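Side-chain contacts in citrate synthase (PDB 6ABW), which probably catalyses the condensation of oxaloacetate with acetyl-CoA and water to citrate and CoA, a step of the tricarboxylic acid cycle: residues Asp248-Trp253 against Phe301-Lys306; Val330-Leu335 against Tyr340-Leu345; Leu30-Ile33 against Gly38-Arg41. All coordinates share one frame; numbering follows the deposited sequence.

Along the chain the three contacts come in series: the hairpin of contact 3 first, then contact 1, then contact 2. Contacts 1 and 2 adjoin, their centres about 20 Å apart. Helix 295-315 of contact 1 is followed in the chain by helix 325-335 of contact 2, and the two touch where Phe301 CB lies 3.9 Å from Val330 CG1. Contact 3 stands apart, its nearest atoms about 14 Å from contact 2 and about 19 Å from contact 1. Contact 2 lies closest to the centre of this largely helical chain and contact 1 farthest out, whereas contact 3 reaches the second subunit, so the set samples helical interior, periphery and dimer interface.

Contact 1. Residues Asp248-Trp253 against Phe301-Lys306; sequences DMTESW and FEIAQK
Thr250 meets segment 301-306 of helix 295-315 with both branches of its side chain, and its CA is 6.4 Å from the CA of Ile303, the nearest such pair. Its methyl CG2, placed anti to the backbone N, rests against Lys306 CG at 3.8 Å. Its hydroxyl OG1 lies 3.7 Å from Ile303 CG2, a distance of packing; the polar partner of OG1 is the carbonyl O of Pro247, just before the segment. The contact is helix-to-helix packing in the mainly helical fold of citrate synthase: the beginning of helix 250-260 leans on the middle of helix 295-315, and Ile244 of helix 233-244 touches both Thr250 and Ile303. One residue on, Glu251, at the solvent-exposed side, reaches Lys306 with a chain extended beyond CG. Its OE2 takes a hydrogen bond from Lys306 NZ at 3.0 Å, part of a salt bridge, through the anti lone pair, the one turned away from OE1. Lys306 bends at chi2 (46°) and then runs straight, which carries its CE to 3.7 Å from Glu251 CG. A methionine in place of Lys306 would probably leave the Glu251 carboxylate without its charged mate across this contact.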
loop_
_atom_site.group_PDB
_atom_site.type_symbol
_atom_site.label_atom_id
_atom_site.label_comp_id
_atom_site.label_asym_id
_atom_site.label_seq_id
_atom_site.Cartn_x
_atom_site.Cartn_y
_atom_site.Cartn_z
ATOM N N ASP A 248 19.054 -31.954 -22.454
ATOM C CA ASP A 248 20.221 -32.848 -22.203
ATOM C C ASP A 248 21.233 -32.298 -21.180
ATOM O O ASP A 248 22.171 -33.016 -20.783
ATOM C CB ASP A 248 20.945 -33.206 -23.535
ATOM C CG ASP A 248 20.056 -34.003 -24.513
ATOM O OD1 ASP A 248 19.027 -34.613 -24.064
ATOM O OD2 ASP A 248 20.393 -34.000 -25.756
ATOM N N MET A 249 21.049 -31.056 -20.730
ATOM C CA MET A 249 21.882 -30.471 -19.701
ATOM C C MET A 249 21.302 -30.529 -18.304
ATOM O O MET A 249 21.938 -30.027 -17.374
ATOM C CB MET A 249 22.114 -28.994 -20.009
ATOM C CG MET A 249 22.558 -28.683 -21.390
ATOM S SD MET A 249 24.293 -29.020 -21.552
ATOM C CE MET A 249 24.099 -30.050 -22.974
ATOM N N THR A 250 20.053 -31.001 -18.169
ATOM C CA THR A 250 19.353 -30.944 -16.874
ATOM C C THR A 250 20.018 -31.741 -15.788
ATOM O O THR A 250 20.183 -31.266 -14.677
ATOM C CB THR A 250 17.865 -31.350 -17.048
ATOM O OG1 THR A 250 17.307 -30.586 -18.134
ATOM C CG2 THR A 250 17.088 -31.040 -15.788
ATOM N N GLU A 251 20.373 -32.977 -16.085
ATOM C CA GLU A 251 21.002 -33.830 -15.072
ATOM C C GLU A 251 22.266 -33.241 -14.511
ATOM O O GLU A 251 22.483 -33.250 -13.300
ATOM C CB GLU A 251 21.332 -35.214 -15.630
ATOM C CG GLU A 251 20.111 -36.091 -15.636
ATOM C CD GLU A 251 20.344 -37.563 -16.081
ATOM O OE1 GLU A 251 21.542 -38.063 -16.159
ATOM O OE2 GLU A 251 19.253 -38.202 -16.278
ATOM N N SER A 252 23.094 -32.681 -15.394
ATOM C CA SER A 252 24.325 -32.033 -14.965
ATOM C C SER A 252 24.091 -30.810 -14.067
ATOM O O SER A 252 24.749 -30.689 -13.012
ATOM C CB SER A 252 25.243 -31.678 -16.175
ATOM O OG SER A 252 26.323 -30.861 -15.765
ATOM N N TRP A 253 23.152 -29.942 -14.456
ATOM C CA TRP A 253 22.773 -28.832 -13.638
ATOM C C TRP A 253 22.292 -29.309 -12.246
ATOM O O TRP A 253 22.661 -28.717 -11.231
ATOM C CB TRP A 253 21.711 -28.016 -14.328
ATOM C CG TRP A 253 21.254 -26.787 -13.609
ATOM C CD1 TRP A 253 21.669 -25.502 -13.831
ATOM C CD2 TRP A 253 20.219 -26.720 -12.612
ATOM N NE1 TRP A 253 21.017 -24.651 -12.964
ATOM C CE2 TRP A 253 20.106 -25.376 -12.228
ATOM C CE3 TRP A 253 19.381 -27.691 -11.989
ATOM C CZ2 TRP A 253 19.173 -24.944 -11.291
ATOM C CZ3 TRP A 253 18.461 -27.259 -11.039
ATOM C CH2 TRP A 253 18.372 -25.902 -10.671
ATOM N N PHE A 301 9.457 -26.790 -21.182
ATOM C CA PHE A 301 8.532 -27.760 -20.656
ATOM C C PHE A 301 9.273 -29.084 -20.459
ATOM O O PHE A 301 9.182 -29.683 -19.412
ATOM C CB PHE A 301 7.289 -27.992 -21.535
ATOM C CG PHE A 301 6.409 -29.099 -21.035
ATOM C CD1 PHE A 301 5.616 -28.921 -19.913
ATOM C CD2 PHE A 301 6.418 -30.353 -21.637
ATOM C CE1 PHE A 301 4.783 -29.926 -19.409
ATOM C CE2 PHE A 301 5.645 -31.410 -21.096
ATOM C CZ PHE A 301 4.815 -31.186 -19.996
ATOM N N GLU A 302 10.119 -29.436 -21.432
ATOM C CA GLU A 302 10.914 -30.685 -21.345
ATOM C C GLU A 302 11.935 -30.602 -20.257
ATOM O O GLU A 302 12.136 -31.551 -19.541
ATOM C CB GLU A 302 11.589 -30.996 -22.691
ATOM C CG GLU A 302 10.529 -31.336 -23.742
ATOM C CD GLU A 302 11.086 -31.836 -25.086
ATOM O OE1 GLU A 302 12.346 -31.941 -25.207
ATOM O OE2 GLU A 302 10.251 -32.110 -26.021
ATOM N N ILE A 303 12.578 -29.449 -20.095
ATOM C CA ILE A 303 13.521 -29.278 -18.981
ATOM C C ILE A 303 12.781 -29.358 -17.636
ATOM O O ILE A 303 13.221 -30.021 -16.711
ATOM C CB ILE A 303 14.269 -27.947 -19.071
ATOM C CG1 ILE A 303 15.235 -27.950 -20.270
ATOM C CG2 ILE A 303 15.001 -27.699 -17.766
ATOM C CD1 ILE A 303 15.557 -26.550 -20.749
ATOM N N ALA A 304 11.634 -28.669 -17.536
ATOM C CA ALA A 304 10.856 -28.707 -16.270
ATOM C C ALA A 304 10.434 -30.116 -15.915
ATOM O O ALA A 304 10.558 -30.529 -14.754
ATOM C CB ALA A 304 9.589 -27.880 -16.418
ATOM N N GLN A 305 9.980 -30.852 -16.920
ATOM C CA GLN A 305 9.524 -32.216 -16.669
ATOM C C GLN A 305 10.691 -33.126 -16.140
ATOM O O GLN A 305 10.514 -33.919 -15.204
ATOM C CB GLN A 305 8.778 -32.800 -17.890
ATOM C CG GLN A 305 8.292 -34.223 -17.672
ATOM C CD GLN A 305 6.961 -34.557 -18.387
ATOM O OE1 GLN A 305 6.100 -35.247 -17.818
ATOM N NE2 GLN A 305 6.782 -34.029 -19.592
ATOM N N LYS A 306 11.862 -32.968 -16.712
ATOM C CA LYS A 306 13.038 -33.728 -16.260
ATOM C C LYS A 306 13.454 -33.314 -14.850
ATOM O O LYS A 306 13.756 -34.168 -13.991
ATOM C CB LYS A 306 14.201 -33.473 -17.214
ATOM C CG LYS A 306 15.428 -34.307 -16.914
ATOM C CD LYS A 306 15.159 -35.817 -16.635
ATOM C CE LYS A 306 16.483 -36.555 -16.406
ATOM N NZ LYS A 306 16.273 -38.034 -16.457
#

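Contact 2. Residues Val330-Leu335 against Tyr340-Leu345; sequences VVFYAL and YMFTSL
Phe332 and Phe342 form an aromatic pair whose rings meet obliquely, with centroids 5.7 Å apart and planes at 47°. The two side chains pass one another antiparallel, which brings Phe342 CE1 to 3.6 Å from Phe332 CB and Phe342 CD1 to 3.8 Å from Phe332 CD2. A CH-pi contact adds to the pair: Leu345 CD1 sits over one face of the Phe332 ring, 3.8 Å from its centroid and 21° off the ring normal, displaced toward the rim. The leucine's CG, anti to the carbonyl carbon (chi1 -63°), turns CD1 over the ring. Leu345 CB lies 3.8 Å from Phe332 CZ, so the leucine follows the ring from its root to its far end. Looser apolar packing joins Tyr333 CB to Phe342 CZ at 4.2 Å. These side chains bring the last turns of helix 325-335 against the first turn of helix 342-365, two successive helices joined by a short linker. Phe238 extends the aromatic group, meeting Phe342 edge-to-face, while Ala188 of helix 179-191 touches Phe332. With no hydrogen bond between the two segments, this buried contact is consistent with apolar packing and dispersion holding them together.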
loop_
_atom_site.group_PDB
_atom_site.type_symbol
_atom_site.label_atom_id
_atom_site.label_comp_id
_atom_site.label_asym_id
_atom_site.label_seq_id
_atom_site.Cartn_x
_atom_site.Cartn_y
_atom_site.Cartn_z
ATOM N N VAL A 330 6.055 -21.905 -17.140
ATOM C CA VAL A 330 5.976 -22.628 -18.389
ATOM C C VAL A 330 4.706 -22.284 -19.166
ATOM O O VAL A 330 4.781 -22.058 -20.358
ATOM C CB VAL A 330 6.131 -24.156 -18.222
ATOM C CG1 VAL A 330 6.070 -24.846 -19.609
ATOM C CG2 VAL A 330 7.465 -24.446 -17.551
ATOM N N VAL A 331 3.554 -22.249 -18.524
ATOM C CA VAL A 331 2.295 -21.836 -19.140
ATOM C C VAL A 331 2.399 -20.399 -19.639
ATOM O O VAL A 331 2.119 -20.107 -20.820
ATOM C CB VAL A 331 1.112 -22.004 -18.178
ATOM C CG1 VAL A 331 -0.151 -21.436 -18.751
ATOM C CG2 VAL A 331 0.862 -23.480 -17.879
ATOM N N PHE A 332 2.843 -19.496 -18.785
ATOM C CA PHE A 332 2.889 -18.090 -19.200
ATOM C C PHE A 332 3.847 -17.835 -20.361
ATOM O O PHE A 332 3.522 -17.098 -21.343
ATOM C CB PHE A 332 3.267 -17.186 -18.020
ATOM C CG PHE A 332 2.322 -17.222 -16.859
ATOM C CD1 PHE A 332 0.942 -17.271 -17.008
ATOM C CD2 PHE A 332 2.876 -17.151 -15.542
ATOM C CE1 PHE A 332 0.116 -17.268 -15.924
ATOM C CE2 PHE A 332 1.985 -17.140 -14.466
ATOM C CZ PHE A 332 0.639 -17.149 -14.717
ATOM N N TYR A 333 4.987 -18.477 -20.301
ATOM C CA TYR A 333 5.971 -18.382 -21.396
ATOM C C TYR A 333 5.407 -18.917 -22.706
ATOM O O TYR A 333 5.559 -18.256 -23.740
ATOM C CB TYR A 333 7.242 -19.158 -21.027
ATOM C CG TYR A 333 8.378 -18.839 -21.937
ATOM C CD1 TYR A 333 9.146 -17.718 -21.747
ATOM C CD2 TYR A 333 8.626 -19.641 -23.055
ATOM C CE1 TYR A 333 10.218 -17.449 -22.599
ATOM C CE2 TYR A 333 9.658 -19.366 -23.920
ATOM C CZ TYR A 333 10.437 -18.276 -23.698
ATOM O OH TYR A 333 11.475 -18.044 -24.572
ATOM N N ALA A 334 4.719 -20.043 -22.641
ATOM C CA ALA A 334 4.164 -20.715 -23.841
ATOM C C ALA A 334 3.072 -19.817 -24.462
ATOM O O ALA A 334 2.863 -19.833 -25.651
ATOM C CB ALA A 334 3.588 -22.041 -23.416
ATOM N N LEU A 335 2.367 -19.032 -23.620
ATOM C CA LEU A 335 1.390 -18.059 -24.066
ATOM C C LEU A 335 2.000 -16.856 -24.763
ATOM O O LEU A 335 1.244 -16.146 -25.436
ATOM C CB LEU A 335 0.501 -17.592 -22.935
ATOM C CG LEU A 335 -0.431 -18.667 -22.392
ATOM C CD1 LEU A 335 -1.030 -18.221 -21.111
ATOM C CD2 LEU A 335 -1.550 -19.057 -23.412
ATOM N N TYR A 340 9.562 -11.458 -17.133
ATOM C CA TYR A 340 9.363 -10.286 -16.288
ATOM C C TYR A 340 7.893 -10.026 -15.932
ATOM O O TYR A 340 7.614 -9.172 -15.082
ATOM C CB TYR A 340 10.030 -8.987 -16.835
ATOM C CG TYR A 340 9.554 -8.485 -18.176
ATOM C CD1 TYR A 340 8.283 -7.963 -18.338
ATOM C CD2 TYR A 340 10.415 -8.482 -19.298
ATOM C CE1 TYR A 340 7.847 -7.467 -19.551
ATOM C CE2 TYR A 340 9.967 -8.013 -20.526
ATOM C CZ TYR A 340 8.711 -7.490 -20.644
ATOM O OH TYR A 340 8.245 -7.022 -21.852
ATOM N N MET A 341 6.973 -10.679 -16.600
ATOM C CA MET A 341 5.566 -10.505 -16.371
ATOM C C MET A 341 5.028 -11.530 -15.393
ATOM O O MET A 341 3.857 -11.389 -15.055
ATOM C CB MET A 341 4.731 -10.636 -17.663
ATOM C CG MET A 341 4.898 -9.476 -18.654
ATOM S SD MET A 341 4.520 -7.868 -17.989
ATOM C CE MET A 341 2.789 -8.014 -17.628
ATOM N N PHE A 342 5.776 -12.556 -14.944
ATOM C CA PHE A 342 5.078 -13.643 -14.277
ATOM C C PHE A 342 4.358 -13.287 -12.945
ATOM O O PHE A 342 3.233 -13.716 -12.708
ATOM C CB PHE A 342 5.994 -14.834 -14.067
ATOM C CG PHE A 342 6.516 -15.519 -15.321
ATOM C CD1 PHE A 342 6.041 -15.251 -16.560
ATOM C CD2 PHE A 342 7.485 -16.511 -15.156
ATOM C CE1 PHE A 342 6.588 -15.933 -17.670
ATOM C CE2 PHE A 342 8.019 -17.205 -16.212
ATOM C CZ PHE A 342 7.557 -16.910 -17.493
ATOM N N THR A 343 5.011 -12.487 -12.113
ATOM C CA THR A 343 4.389 -12.076 -10.876
ATOM C C THR A 343 3.183 -11.135 -11.139
ATOM O O THR A 343 2.243 -11.136 -10.361
ATOM C CB THR A 343 5.422 -11.506 -9.883
ATOM O OG1 THR A 343 6.275 -12.612 -9.504
ATOM C CG2 THR A 343 4.746 -10.987 -8.615
ATOM N N SER A 344 3.248 -10.302 -12.191
ATOM C CA SER A 344 2.121 -9.463 -12.598
ATOM C C SER A 344 0.914 -10.296 -13.032
ATOM O O SER A 344 -0.249 -9.913 -12.770
ATOM C CB SER A 344 2.534 -8.468 -13.714
ATOM O OG SER A 344 3.395 -7.510 -13.170
ATOM N N LEU A 345 1.172 -11.458 -13.648
ATOM C CA LEU A 345 0.113 -12.387 -14.059
ATOM C C LEU A 345 -0.514 -13.066 -12.865
ATOM O O LEU A 345 -1.729 -13.229 -12.792
ATOM C CB LEU A 345 0.595 -13.404 -15.099
ATOM C CG LEU A 345 1.027 -12.753 -16.398
ATOM C CD1 LEU A 345 1.976 -13.699 -17.158
ATOM C CD2 LEU A 345 -0.233 -12.443 -17.204
#

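Contact 3. Residues Leu30-Ile33 against Gly38-Arg41; sequences LTYI and GILR
A beta hairpin pairs strand 31-34 with strand 39-42, the first two strands of a small three-stranded antiparallel sheet in a mainly helical enzyme. The axes of the short strands 31-33 and 39-41 run at 173° to each other. Gly38 and Ile39 both face Asp34, a G1 beta bulge, and Gly38 has the positive phi of that motif. Tyr32 and Arg41 make the hydrogen-bonded pair, their side chains sharing one face of the sheet: Tyr32 N gives to Arg41 O at 2.9 Å, and Arg41 N gives to Tyr32 O at 3.0 Å, with N-H...O angles of 167° and 170°, nearly straight. Ile33 and Leu40, the adjoining non-hydrogen-bonded pair, share the opposite face and lie alongside one another, Ile33 CG1 being 3.8 Å from Leu40 CD1. The same CD1 is 3.7 Å from the methyl CG2 of Thr31, whose hydroxyl is hydrogen-bonded to Asp194. His195 and Tyr273 touch both Ile33 and Leu40, and the side chain of Ile33 is about 6 Å from that of His270, a predicted active-site residue, placing this face near the probable catalytic centre. The Tyr32 and Arg41 face instead reaches the dimer interface, where the Tyr32 ring meets that of Tyr375 of the second subunit and Arg41 packs on that subunit's Lys380. Ile39 CG2 approaches the Tyr32 ring at its edge, 4.3 Å from CE2. Arg41, extended from CG to NE with CG anti to its carbonyl carbon, brings its guanidinium beside the Tyr32 ring, nearly parallel to it, with Tyr32 CE2 over the guanidinium face, 3.6 Å from Arg41 NH2.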
loop_
_atom_site.group_PDB
_atom_site.type_symbol
_atom_site.label_atom_id
_atom_site.label_comp_id
_atom_site.label_asym_id
_atom_site.label_seq_id
_atom_site.Cartn_x
_atom_site.Cartn_y
_atom_site.Cartn_z
ATOM N N LEU A 30 -14.072 -18.366 1.735
ATOM C CA LEU A 30 -13.567 -18.335 0.384
ATOM C C LEU A 30 -12.811 -19.594 0.006
ATOM O O LEU A 30 -13.116 -20.204 -1.037
ATOM C CB LEU A 30 -12.644 -17.115 0.180
ATOM C CG LEU A 30 -13.328 -15.721 0.272
ATOM C CD1 LEU A 30 -12.261 -14.595 0.250
ATOM C CD2 LEU A 30 -14.372 -15.520 -0.818
ATOM N N THR A 31 -11.798 -19.932 0.798
ATOM C CA THR A 31 -10.783 -20.879 0.364
ATOM C C THR A 31 -10.506 -21.843 1.502
ATOM O O THR A 31 -10.259 -21.396 2.642
ATOM C CB THR A 31 -9.468 -20.143 -0.026
ATOM O OG1 THR A 31 -9.793 -19.160 -1.022
ATOM C CG2 THR A 31 -8.551 -21.011 -0.630
ATOM N N TYR A 32 -10.626 -23.120 1.175
ATOM C CA TYR A 32 -10.294 -24.218 2.113
ATOM C C TYR A 32 -9.040 -24.939 1.612
ATOM O O TYR A 32 -8.953 -25.302 0.455
ATOM C CB TYR A 32 -11.476 -25.189 2.176
ATOM C CG TYR A 32 -11.186 -26.448 2.957
ATOM C CD1 TYR A 32 -11.102 -26.405 4.340
ATOM C CD2 TYR A 32 -10.986 -27.655 2.292
ATOM C CE1 TYR A 32 -10.785 -27.536 5.060
ATOM C CE2 TYR A 32 -10.709 -28.830 3.027
ATOM C CZ TYR A 32 -10.641 -28.733 4.400
ATOM O OH TYR A 32 -10.333 -29.826 5.183
ATOM N N ILE A 33 -8.100 -25.190 2.509
ATOM C CA ILE A 33 -6.868 -25.895 2.171
ATOM C C ILE A 33 -6.674 -27.028 3.146
ATOM O O ILE A 33 -6.778 -26.789 4.349
ATOM C CB ILE A 33 -5.628 -24.960 2.218
ATOM C CG1 ILE A 33 -5.796 -23.824 1.237
ATOM C CG2 ILE A 33 -4.383 -25.736 1.836
ATOM C CD1 ILE A 33 -4.892 -22.650 1.509
ATOM N N GLY A 38 -3.737 -32.533 0.240
ATOM C CA GLY A 38 -3.556 -31.949 -1.065
ATOM C C GLY A 38 -4.848 -31.435 -1.668
ATOM O O GLY A 38 -5.032 -31.509 -2.866
ATOM N N ILE A 39 -5.662 -30.796 -0.852
ATOM C CA ILE A 39 -6.996 -30.373 -1.269
ATOM C C ILE A 39 -7.084 -28.870 -1.213
ATOM O O ILE A 39 -6.669 -28.272 -0.240
ATOM C CB ILE A 39 -8.100 -30.949 -0.370
ATOM C CG1 ILE A 39 -8.048 -32.501 -0.380
ATOM C CG2 ILE A 39 -9.488 -30.404 -0.765
ATOM C CD1 ILE A 39 -8.978 -33.112 0.639
ATOM N N LEU A 40 -7.601 -28.299 -2.299
ATOM C CA LEU A 40 -7.846 -26.874 -2.398
ATOM C C LEU A 40 -9.280 -26.714 -2.946
ATOM O O LEU A 40 -9.619 -27.270 -4.014
ATOM C CB LEU A 40 -6.831 -26.238 -3.373
ATOM C CG LEU A 40 -7.133 -24.783 -3.593
ATOM C CD1 LEU A 40 -7.104 -23.920 -2.380
ATOM C CD2 LEU A 40 -6.181 -24.262 -4.677
ATOM N N ARG A 41 -10.103 -25.994 -2.203
ATOM C CA ARG A 41 -11.473 -25.663 -2.626
ATOM C C ARG A 41 -11.728 -24.189 -2.530
ATOM O O ARG A 41 -11.258 -23.563 -1.627
ATOM C CB ARG A 41 -12.543 -26.342 -1.769
ATOM C CG ARG A 41 -12.418 -27.853 -1.834
ATOM C CD ARG A 41 -13.452 -28.481 -0.962
ATOM N NE ARG A 41 -13.124 -29.885 -0.836
ATOM C CZ ARG A 41 -13.228 -30.581 0.287
ATOM N NH1 ARG A 41 -12.881 -31.871 0.240
ATOM N NH2 ARG A 41 -13.726 -30.048 1.408
#